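Uncharacterized protein (PDB 3FD9) acts as an antiactivator of the type III secretion regulon, disrupting self-association and DNA binding of the activator ExsA until ExsC relieves it. Local coordinates at residues P106-G109 with W110-L114; E130-S133 with R134-I138; Q165-T168 with Q169-V172; V236-W239 with L240-N244. All coordinates share one frame; numbering follows the deposited sequence.

Contact 1: residues P106-G109 with W110-L114; sequences PVYG and WWESL
In the last turns of helix 96-115, the side chains of Y108 and W111 meet one turn apart. CE1 of Y108 lies 3.7 Å from CZ3 of W111, and CE3 of W111 sits over one face of the phenol ring, displaced toward its rim. The ring planes make an angle of 56°, so the pair is neither a parallel stack nor an edge-to-face one. Both side chains leave the backbone with CG anti to the backbone N (chi1 -174° for Y108, 179° for W111), which sends them off the same flank of the helix. Large flat residues suit this buried flank: W193 stacks on Y108, and W190 meets W111 edge-to-face. The backbone keeps four successive i to i+4 bonds, among them W111 N to V107 O at 2.8 Å. G109 O accepts twice, from S113 N at 3.3 Å and from S113 OG at 3.1 Å, the two donors reaching it from opposite faces of the carbonyl plane. Serine is short enough to fold back on its own helix in this way. E112 brings OE2 to 4.1 Å from CE2 of Y108, near the plane of the ring. That carboxylate forms salt bridges with R123 and with R38 of the second subunit, so two positive charges probably keep the buried E112 ionised beside the aromatic flank.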
loop_
_atom_site.group_PDB
_atom_site.type_symbol
_atom_site.label_atom_id
_atom_site.label_comp_id
_atom_site.label_asym_id
_atom_site.label_seq_id
_atom_site.Cartn_x
_atom_site.Cartn_y
_atom_site.Cartn_z
ATOM N N PRO A 106 2.769 -6.892 -21.881
ATOM C CA PRO A 106 3.912 -6.228 -22.525
ATOM C C PRO A 106 3.819 -6.295 -24.049
ATOM O O PRO A 106 3.956 -5.284 -24.741
ATOM C CB PRO A 106 5.105 -7.054 -22.050
ATOM C CG PRO A 106 4.659 -7.612 -20.723
ATOM C CD PRO A 106 3.194 -7.908 -20.904
ATOM N N VAL A 107 3.578 -7.491 -24.567
ATOM C CA VAL A 107 3.482 -7.700 -26.002
ATOM C C VAL A 107 2.420 -6.812 -26.627
ATOM O O VAL A 107 2.614 -6.273 -27.717
ATOM C CB VAL A 107 3.174 -9.167 -26.330
ATOM C CG1 VAL A 107 2.658 -9.302 -27.751
ATOM C CG2 VAL A 107 4.423 -10.019 -26.108
ATOM N N TYR A 108 1.295 -6.660 -25.943
ATOM C CA TYR A 108 0.205 -5.862 -26.493
ATOM C C TYR A 108 0.551 -4.388 -26.493
ATOM O O TYR A 108 0.178 -3.661 -27.397
ATOM C CB TYR A 108 -1.097 -6.086 -25.725
ATOM C CG TYR A 108 -2.265 -5.375 -26.360
ATOM C CD1 TYR A 108 -3.130 -6.048 -27.224
ATOM C CD2 TYR A 108 -2.490 -4.027 -26.126
ATOM C CE1 TYR A 108 -4.200 -5.397 -27.820
ATOM C CE2 TYR A 108 -3.549 -3.369 -26.717
ATOM C CZ TYR A 108 -4.401 -4.059 -27.562
ATOM O OH TYR A 108 -5.459 -3.405 -28.141
ATOM N N GLY A 109 1.261 -3.945 -25.465
ATOM C CA GLY A 109 1.721 -2.570 -25.423
ATOM C C GLY A 109 2.672 -2.304 -26.570
ATOM O O GLY A 109 2.628 -1.255 -27.206
ATOM N N TRP A 110 3.538 -3.271 -26.833
ATOM C CA TRP A 110 4.463 -3.181 -27.950
ATOM C C TRP A 110 3.705 -3.181 -29.282
ATOM O O TRP A 110 3.869 -2.274 -30.087
ATOM C CB TRP A 110 5.476 -4.322 -27.894
ATOM C CG TRP A 110 6.437 -4.301 -29.014
ATOM C CD1 TRP A 110 7.640 -3.655 -29.054
ATOM C CD2 TRP A 110 6.284 -4.944 -30.283
ATOM N NE1 TRP A 110 8.245 -3.861 -30.270
ATOM C CE2 TRP A 110 7.430 -4.650 -31.042
ATOM C CE3 TRP A 110 5.290 -5.742 -30.849
ATOM C CZ2 TRP A 110 7.609 -5.126 -32.333
ATOM C CZ3 TRP A 110 5.467 -6.215 -32.134
ATOM C CH2 TRP A 110 6.616 -5.902 -32.864
ATOM N N TRP A 111 2.871 -4.189 -29.507
ATOM C CA TRP A 111 2.048 -4.230 -30.707
ATOM C C TRP A 111 1.379 -2.883 -30.924
ATOM O O TRP A 111 1.545 -2.247 -31.957
ATOM C CB TRP A 111 0.987 -5.317 -30.593
ATOM C CG TRP A 111 0.083 -5.408 -31.779
ATOM C CD1 TRP A 111 0.419 -5.833 -33.028
ATOM C CD2 TRP A 111 -1.310 -5.074 -31.831
ATOM N NE1 TRP A 111 -0.675 -5.786 -33.859
ATOM C CE2 TRP A 111 -1.748 -5.324 -33.147
ATOM C CE3 TRP A 111 -2.227 -4.591 -30.894
ATOM C CZ2 TRP A 111 -3.062 -5.105 -33.549
ATOM C CZ3 TRP A 111 -3.530 -4.378 -31.292
ATOM C CH2 TRP A 111 -3.937 -4.633 -32.607
ATOM N N GLU A 112 0.628 -2.446 -29.929
ATOM C CA GLU A 112 -0.043 -1.158 -29.967
ATOM C C GLU A 112 0.828 -0.033 -30.547
ATOM O O GLU A 112 0.344 0.794 -31.319
ATOM C CB GLU A 112 -0.465 -0.800 -28.551
ATOM C CG GLU A 112 -1.518 0.253 -28.456
ATOM C CD GLU A 112 -1.781 0.628 -27.026
ATOM O OE1 GLU A 112 -0.799 0.835 -26.275
ATOM O OE2 GLU A 112 -2.968 0.705 -26.652
ATOM N N SER A 113 2.103 -0.005 -30.160
ATOM C CA SER A 113 3.035 1.041 -30.579
ATOM C C SER A 113 3.306 1.026 -32.071
ATOM O O SER A 113 3.569 2.073 -32.654
ATOM C CB SER A 113 4.371 0.909 -29.847
ATOM O OG SER A 113 4.229 1.129 -28.457
ATOM N N LEU A 114 3.280 -0.153 -32.686
ATOM C CA LEU A 114 3.451 -0.234 -34.132
ATOM C C LEU A 114 2.378 0.593 -34.821
ATOM O O LEU A 114 2.674 1.396 -35.699
ATOM C CB LEU A 114 3.353 -1.674 -34.623
ATOM C CG LEU A 114 4.390 -2.696 -34.172
ATOM C CD1 LEU A 114 4.101 -4.016 -34.867
ATOM C CD2 LEU A 114 5.806 -2.215 -34.484
#

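Contact 2: residues E130-S133 with R134-I138; sequences ETQS and RQLRI
Q132, S133 and L136 form the buried side of this part of helix 119-147, while E130, R134 and R137 hold its more open side. On the packed side, L136 has CG beside the backbone N (chi1 -67°). Q132 bends at chi2 (76°), and its NE2 comes to 4.1 Å from CD1 of L136, the two side chains running at a slant to each other. Leucine fills a buried position here, and the small S133 can turn its hydroxyl toward the next helix, where OG is hydrogen-bonded to NE2 of Q165. In the backbone, R134 N to E130 O and Q135 N to T131 O are both 2.7 Å and nearly straight, whereas L136 N is shared between Q132 O at 3.1 Å and a weak bond to S133 O.

E130 is looser. Its OE1 stays 5.2 Å from NH2 of R134, too far for a salt bridge, though the opposite charges may still attract. R137, its chain extended from CG to NE, carries NH2 to 3.7 Å from S133 OG without a bond being formed. CZ of R134 lies at the edge of the R137 guanidinium, in its plane; the two groups do not bond, and how closely they approach is doubtful at this resolution. Arginine and glutamate suit this side because their charged ends can stay in solvent while the chains lie along the helix. I138 and F142 of the third subunit pack on Q135 and L136, and S20 of the second subunit on R134. Helix 157-189 covers the packed side through C164, Q165 and T168, which touch L136.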
loop_
_atom_site.group_PDB
_atom_site.type_symbol
_atom_site.label_atom_id
_atom_site.label_comp_id
_atom_site.label_asym_id
_atom_site.label_seq_id
_atom_site.Cartn_x
_atom_site.Cartn_y
_atom_site.Cartn_z
ATOM N N GLU A 130 -3.122 13.230 -14.559
ATOM C CA GLU A 130 -4.034 12.828 -13.503
ATOM C C GLU A 130 -3.467 13.301 -12.168
ATOM O O GLU A 130 -4.161 13.922 -11.366
ATOM C CB GLU A 130 -4.199 11.309 -13.503
ATOM C CG GLU A 130 -5.559 10.823 -13.013
ATOM C CD GLU A 130 -6.650 10.950 -14.072
ATOM O OE1 GLU A 130 -7.754 11.435 -13.738
ATOM O OE2 GLU A 130 -6.398 10.569 -15.238
ATOM N N THR A 131 -2.191 13.001 -11.945
ATOM C CA THR A 131 -1.460 13.483 -10.779
ATOM C C THR A 131 -1.583 15.000 -10.595
ATOM O O THR A 131 -1.964 15.470 -9.527
ATOM C CB THR A 131 0.031 13.129 -10.897
ATOM O OG1 THR A 131 0.178 11.708 -10.995
ATOM C CG2 THR A 131 0.807 13.645 -9.690
ATOM N N GLN A 132 -1.242 15.761 -11.629
ATOM C CA GLN A 132 -1.362 17.212 -11.577
ATOM C C GLN A 132 -2.784 17.599 -11.213
ATOM O O GLN A 132 -3.016 18.580 -10.509
ATOM C CB GLN A 132 -0.983 17.835 -12.925
ATOM C CG GLN A 132 -1.450 19.285 -13.122
ATOM C CD GLN A 132 -0.608 20.300 -12.354
ATOM O OE1 GLN A 132 0.218 19.937 -11.513
ATOM N NE2 GLN A 132 -0.814 21.582 -12.647
ATOM N N SER A 133 -3.738 16.815 -11.699
ATOM C CA SER A 133 -5.145 17.054 -11.411
ATOM C C SER A 133 -5.416 16.831 -9.930
ATOM O O SER A 133 -5.953 17.704 -9.248
ATOM C CB SER A 133 -6.016 16.126 -12.252
ATOM O OG SER A 133 -7.378 16.490 -12.153
ATOM N N ARG A 134 -5.035 15.653 -9.443
ATOM C CA ARG A 134 -5.172 15.312 -8.036
ATOM C C ARG A 134 -4.542 16.400 -7.188
ATOM O O ARG A 134 -5.150 16.899 -6.244
ATOM C CB ARG A 134 -4.484 13.979 -7.743
ATOM C CG ARG A 134 -5.030 13.254 -6.529
ATOM C CD ARG A 134 -6.117 12.252 -6.916
ATOM N NE ARG A 134 -6.902 12.679 -8.077
ATOM C CZ ARG A 134 -8.026 13.389 -8.011
ATOM N NH1 ARG A 134 -8.513 13.764 -6.834
ATOM N NH2 ARG A 134 -8.664 13.727 -9.126
ATOM N N GLN A 135 -3.315 16.769 -7.542
ATOM C CA GLN A 135 -2.569 17.791 -6.818
ATOM C C GLN A 135 -3.342 19.095 -6.695
ATOM O O GLN A 135 -3.292 19.760 -5.662
ATOM C CB GLN A 135 -1.213 18.039 -7.485
ATOM C CG GLN A 135 -0.206 16.950 -7.202
ATOM C CD GLN A 135 -0.138 16.628 -5.724
ATOM O OE1 GLN A 135 -0.225 17.522 -4.878
ATOM N NE2 GLN A 135 0.011 15.345 -5.401
ATOM N N LEU A 136 -4.055 19.455 -7.753
ATOM C CA LEU A 136 -4.845 20.678 -7.743
ATOM C C LEU A 136 -6.072 20.556 -6.834
ATOM O O LEU A 136 -6.556 21.554 -6.305
ATOM C CB LEU A 136 -5.265 21.063 -9.164
ATOM C CG LEU A 136 -4.164 21.485 -10.139
ATOM C CD1 LEU A 136 -4.741 21.695 -11.530
ATOM C CD2 LEU A 136 -3.465 22.742 -9.657
ATOM N N ARG A 137 -6.574 19.338 -6.654
ATOM C CA ARG A 137 -7.705 19.124 -5.756
ATOM C C ARG A 137 -7.250 19.232 -4.309
ATOM O O ARG A 137 -7.856 19.945 -3.512
ATOM C CB ARG A 137 -8.370 17.773 -6.013
ATOM C CG ARG A 137 -8.814 17.584 -7.451
ATOM C CD ARG A 137 -9.861 16.491 -7.595
ATOM N NE ARG A 137 -10.069 16.137 -8.998
ATOM C CZ ARG A 137 -10.783 16.860 -9.857
ATOM N NH1 ARG A 137 -11.369 17.985 -9.460
ATOM N NH2 ARG A 137 -10.912 16.460 -11.115
ATOM N N ILE A 138 -6.178 18.525 -3.973
ATOM C CA ILE A 138 -5.553 18.663 -2.664
ATOM C C ILE A 138 -5.233 20.131 -2.401
ATOM O O ILE A 138 -5.283 20.601 -1.269
ATOM C CB ILE A 138 -4.247 17.847 -2.571
ATOM C CG1 ILE A 138 -4.546 16.376 -2.267
ATOM C CG2 ILE A 138 -3.340 18.418 -1.496
ATOM C CD1 ILE A 138 -5.286 15.640 -3.371
#

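Contact 3: residues Q165-T168 with Q169-V172; sequences QART and QEQV
R167 stands at about a right angle to both E170 and Q171, the residues three and four places further along helix 157-189. Its chain bends at chi2 and chi3, curling the guanidinium back over the following turn. There NH1 meets CG of E170 at 3.3 Å, the glutamate methylene lying at the edge of the guanidinium, near its plane. The charged ends stay farther apart, NH1 of R167 being 4.5 Å from OE2 of E170, so their attraction falls short of a salt bridge. Nearer the backbone, at CD of R167, NE2 of Q171 rests 3.7 Å away, with amide and guanidinium planes 50° apart. Q165 and Q169 instead run side by side and point the same way, their NE2 atoms 3.8 Å apart and their amide planes 34° apart. Long polar chains suit this partly exposed face, where R145 of the third subunit packs on Q171; the buried T168 is compact, and its OG1 bonds back to C164 O. The Q165 amide is held by S133 OG of helix 119-147, the other arm of the hairpin, against which T168 packs at Q132 and L136, and Q171 at L129.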
loop_
_atom_site.group_PDB
_atom_site.type_symbol
_atom_site.label_atom_id
_atom_site.label_comp_id
_atom_site.label_asym_id
_atom_site.label_seq_id
_atom_site.Cartn_x
_atom_site.Cartn_y
_atom_site.Cartn_z
ATOM N N GLN A 165 -6.835 23.918 -13.345
ATOM C CA GLN A 165 -7.646 22.712 -13.409
ATOM C C GLN A 165 -8.351 22.628 -14.758
ATOM O O GLN A 165 -8.413 21.563 -15.371
ATOM C CB GLN A 165 -8.662 22.679 -12.265
ATOM C CG GLN A 165 -9.401 21.355 -12.135
ATOM C CD GLN A 165 -8.508 20.229 -11.638
ATOM O OE1 GLN A 165 -8.008 20.269 -10.513
ATOM N NE2 GLN A 165 -8.315 19.213 -12.473
ATOM N N ALA A 166 -8.873 23.762 -15.217
ATOM C CA ALA A 166 -9.520 23.838 -16.524
ATOM C C ALA A 166 -8.567 23.389 -17.629
ATOM O O ALA A 166 -8.866 22.459 -18.373
ATOM C CB ALA A 166 -10.025 25.253 -16.793
ATOM N N ARG A 167 -7.421 24.055 -17.731
ATOM C CA ARG A 167 -6.407 23.691 -18.710
ATOM C C ARG A 167 -6.100 22.203 -18.624
ATOM O O ARG A 167 -6.240 21.470 -19.604
ATOM C CB ARG A 167 -5.129 24.503 -18.489
ATOM C CG ARG A 167 -3.920 23.996 -19.265
ATOM C CD ARG A 167 -4.119 24.097 -20.774
ATOM N NE ARG A 167 -4.389 25.468 -21.206
ATOM C CZ ARG A 167 -5.560 25.889 -21.676
ATOM N NH1 ARG A 167 -6.577 25.043 -21.787
ATOM N NH2 ARG A 167 -5.715 27.157 -22.041
ATOM N N THR A 168 -5.684 21.760 -17.444
ATOM C CA THR A 168 -5.387 20.355 -17.219
ATOM C C THR A 168 -6.515 19.503 -17.772
ATOM O O THR A 168 -6.277 18.511 -18.451
ATOM C CB THR A 168 -5.195 20.046 -15.724
ATOM O OG1 THR A 168 -4.010 20.697 -15.250
ATOM C CG2 THR A 168 -5.062 18.547 -15.508
ATOM N N GLN A 169 -7.744 19.916 -17.491
ATOM C CA GLN A 169 -8.921 19.179 -17.927
ATOM C C GLN A 169 -9.028 19.138 -19.448
ATOM O O GLN A 169 -9.454 18.135 -20.021
ATOM C CB GLN A 169 -10.184 19.804 -17.333
ATOM C CG GLN A 169 -11.257 18.801 -16.956
ATOM C CD GLN A 169 -10.782 17.812 -15.904
ATOM O OE1 GLN A 169 -10.027 16.881 -16.201
ATOM N NE2 GLN A 169 -11.230 18.006 -14.665
ATOM N N GLU A 170 -8.640 20.232 -20.099
ATOM C CA GLU A 170 -8.728 20.325 -21.552
ATOM C C GLU A 170 -7.828 19.294 -22.206
ATOM O O GLU A 170 -8.260 18.545 -23.079
ATOM C CB GLU A 170 -8.331 21.721 -22.042
ATOM C CG GLU A 170 -8.963 22.878 -21.280
ATOM C CD GLU A 170 -10.442 23.064 -21.582
ATOM O OE1 GLU A 170 -11.102 22.085 -21.998
ATOM O OE2 GLU A 170 -10.945 24.195 -21.397
ATOM N N GLN A 171 -6.569 19.260 -21.782
ATOM C CA GLN A 171 -5.605 18.362 -22.398
ATOM C C GLN A 171 -5.919 16.904 -22.121
ATOM O O GLN A 171 -5.643 16.041 -22.945
ATOM C CB GLN A 171 -4.169 18.708 -21.998
ATOM C CG GLN A 171 -3.998 19.240 -20.594
ATOM C CD GLN A 171 -2.776 20.135 -20.477
ATOM O OE1 GLN A 171 -2.120 20.184 -19.434
ATOM N NE2 GLN A 171 -2.459 20.844 -21.557
ATOM N N VAL A 172 -6.503 16.620 -20.965
ATOM C CA VAL A 172 -6.962 15.265 -20.700
ATOM C C VAL A 172 -8.002 14.885 -21.757
ATOM O O VAL A 172 -7.942 13.802 -22.341
ATOM C CB VAL A 172 -7.540 15.108 -19.273
ATOM C CG1 VAL A 172 -8.338 13.821 -19.154
ATOM C CG2 VAL A 172 -6.424 15.122 -18.248
#

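Contact 4: residues V236-W239 with L240-N244; sequences VQAW and LHERN
The last turn of helix 232-241 keeps its i to i+4 bonds, such as H241 N to Q237 O at 2.9 Å, then passes through a type I turn from H241 to N244 and closes in a Schellman motif, in which N244, with positive phi of 62°, is the C-prime residue, N244 N bonds to H241 O, and L245 N reaches back to L240 O.

Within that turn, the guanidinium of R243 lies flat on the indole of W239, their planes 21° apart. CZ of R243 is 3.6 Å from the centroid of the five-membered ring, a cation-pi contact over its face, while CD makes a CH-pi contact with the six-membered ring, 4.0 Å from its centroid. A bend at chi3 (-93°) folds the arginine back over the ring. Its NE gives a nearly straight hydrogen bond to W239 O at 3.2 Å, with the acceptor in the guanidinium plane, so one residue supplies both the stacking surface and the acceptor that help fix the group's rotation. Arginine suits this site because its flat cation can lie on an aromatic face and still donate from its edge. At the indole edge, in its plane, CD2 of L240 lies 3.8 Å from CE3 of W239.

The buried W239 wedges between helices: C218 and L219 of helix 217-223 touch it, as does V107 of helix 96-115, whose W110 meets it edge-to-face. L240 and Q237 pack on F252 of strand 251-253, and NE2 of Q237 bonds to D250 O.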
loop_
_atom_site.group_PDB
_atom_site.type_symbol
_atom_site.label_atom_id
_atom_site.label_comp_id
_atom_site.label_asym_id
_atom_site.label_seq_id
_atom_site.Cartn_x
_atom_site.Cartn_y
_atom_site.Cartn_z
ATOM N N VAL A 236 10.358 -17.828 -27.351
ATOM C CA VAL A 236 9.560 -16.661 -27.006
ATOM C C VAL A 236 10.395 -15.729 -26.145
ATOM O O VAL A 236 10.228 -14.513 -26.186
ATOM C CB VAL A 236 8.202 -16.999 -26.320
ATOM C CG1 VAL A 236 7.755 -18.408 -26.662
ATOM C CG2 VAL A 236 8.275 -16.803 -24.819
ATOM N N GLN A 237 11.316 -16.295 -25.378
ATOM C CA GLN A 237 12.247 -15.463 -24.622
ATOM C C GLN A 237 12.999 -14.569 -25.593
ATOM O O GLN A 237 13.025 -13.356 -25.431
ATOM C CB GLN A 237 13.218 -16.318 -23.801
ATOM C CG GLN A 237 13.934 -15.560 -22.688
ATOM C CD GLN A 237 15.222 -14.906 -23.165
ATOM O OE1 GLN A 237 15.679 -15.147 -24.286
ATOM N NE2 GLN A 237 15.821 -14.086 -22.310
ATOM N N ALA A 238 13.578 -15.177 -26.621
ATOM C CA ALA A 238 14.360 -14.454 -27.621
ATOM C C ALA A 238 13.536 -13.386 -28.326
ATOM O O ALA A 238 14.027 -12.296 -28.598
ATOM C CB ALA A 238 14.927 -15.422 -28.635
ATOM N N TRP A 239 12.285 -13.711 -28.634
ATOM C CA TRP A 239 11.416 -12.781 -29.341
ATOM C C TRP A 239 11.203 -11.531 -28.504
ATOM O O TRP A 239 11.334 -10.414 -28.997
ATOM C CB TRP A 239 10.070 -13.430 -29.642
ATOM C CG TRP A 239 9.257 -12.682 -30.636
ATOM C CD1 TRP A 239 9.298 -12.820 -31.988
ATOM C CD2 TRP A 239 8.262 -11.687 -30.366
ATOM N NE1 TRP A 239 8.402 -11.966 -32.580
ATOM C CE2 TRP A 239 7.749 -11.261 -31.605
ATOM C CE3 TRP A 239 7.757 -11.110 -29.196
ATOM C CZ2 TRP A 239 6.764 -10.288 -31.713
ATOM C CZ3 TRP A 239 6.776 -10.141 -29.306
ATOM C CH2 TRP A 239 6.290 -9.741 -30.555
ATOM N N LEU A 240 10.877 -11.729 -27.231
ATOM C CA LEU A 240 10.584 -10.623 -26.332
ATOM C C LEU A 240 11.833 -9.801 -26.139
ATOM O O LEU A 240 11.800 -8.574 -26.169
ATOM C CB LEU A 240 10.116 -11.147 -24.977
ATOM C CG LEU A 240 8.805 -11.928 -24.949
ATOM C CD1 LEU A 240 8.554 -12.493 -23.554
ATOM C CD2 LEU A 240 7.667 -11.039 -25.384
ATOM N N HIS A 241 12.940 -10.499 -25.932
ATOM C CA HIS A 241 14.221 -9.858 -25.689
ATOM C C HIS A 241 14.640 -8.922 -26.827
ATOM O O HIS A 241 14.989 -7.775 -26.594
ATOM C CB HIS A 241 15.293 -10.917 -25.453
ATOM C CG HIS A 241 16.548 -10.372 -24.854
ATOM N ND1 HIS A 241 17.798 -10.657 -25.357
ATOM C CD2 HIS A 241 16.743 -9.545 -23.800
ATOM C CE1 HIS A 241 18.711 -10.033 -24.634
ATOM N NE2 HIS A 241 18.098 -9.352 -23.684
ATOM N N GLU A 242 14.594 -9.409 -28.058
ATOM C CA GLU A 242 14.992 -8.606 -29.206
ATOM C C GLU A 242 14.138 -7.365 -29.378
ATOM O O GLU A 242 14.386 -6.545 -30.263
ATOM C CB GLU A 242 14.945 -9.446 -30.478
ATOM C CG GLU A 242 16.219 -10.246 -30.721
ATOM C CD GLU A 242 15.975 -11.498 -31.531
ATOM O OE1 GLU A 242 15.183 -11.440 -32.502
ATOM O OE2 GLU A 242 16.580 -12.540 -31.193
ATOM N N ARG A 243 13.133 -7.231 -28.522
ATOM C CA ARG A 243 12.203 -6.118 -28.594
ATOM C C ARG A 243 12.126 -5.426 -27.240
ATOM O O ARG A 243 11.237 -4.605 -26.978
ATOM C CB ARG A 243 10.830 -6.612 -29.042
ATOM C CG ARG A 243 10.620 -6.524 -30.521
ATOM C CD ARG A 243 9.550 -7.485 -30.998
ATOM N NE ARG A 243 10.112 -8.761 -31.421
ATOM C CZ ARG A 243 10.247 -9.137 -32.687
ATOM N NH1 ARG A 243 9.851 -8.338 -33.672
ATOM N NH2 ARG A 243 10.779 -10.317 -32.972
ATOM N N ASN A 244 13.065 -5.771 -26.369
ATOM C CA ASN A 244 13.170 -5.094 -25.094
ATOM C C ASN A 244 11.912 -5.294 -24.248
ATOM O O ASN A 244 11.493 -4.393 -23.517
ATOM C CB ASN A 244 13.423 -3.609 -25.332
ATOM C CG ASN A 244 13.917 -2.900 -24.099
ATOM O OD1 ASN A 244 14.782 -3.410 -23.381
ATOM N ND2 ASN A 244 13.371 -1.711 -23.842
#

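Overall arrangement
The four contacts follow one another along the chain and fall into two pairs. Contacts 1 and 4, centres about 13 Å apart, join helix 96-115 to the end of helix 232-241; W110 packs on R243, and V107 on L240. Contacts 2 and 3, centres about 11 Å apart, face each other across the hairpin of helices 119-147 and 157-189. The pairs are well separated: contact 4 lies about 37 Å from contact 2 and about 38 Å from contact 3, centre to centre, across the middle of the chain. An aromatic-rich core thus gives way to a long projecting hairpin, and contacts 1 and 2 both touch the second subunit.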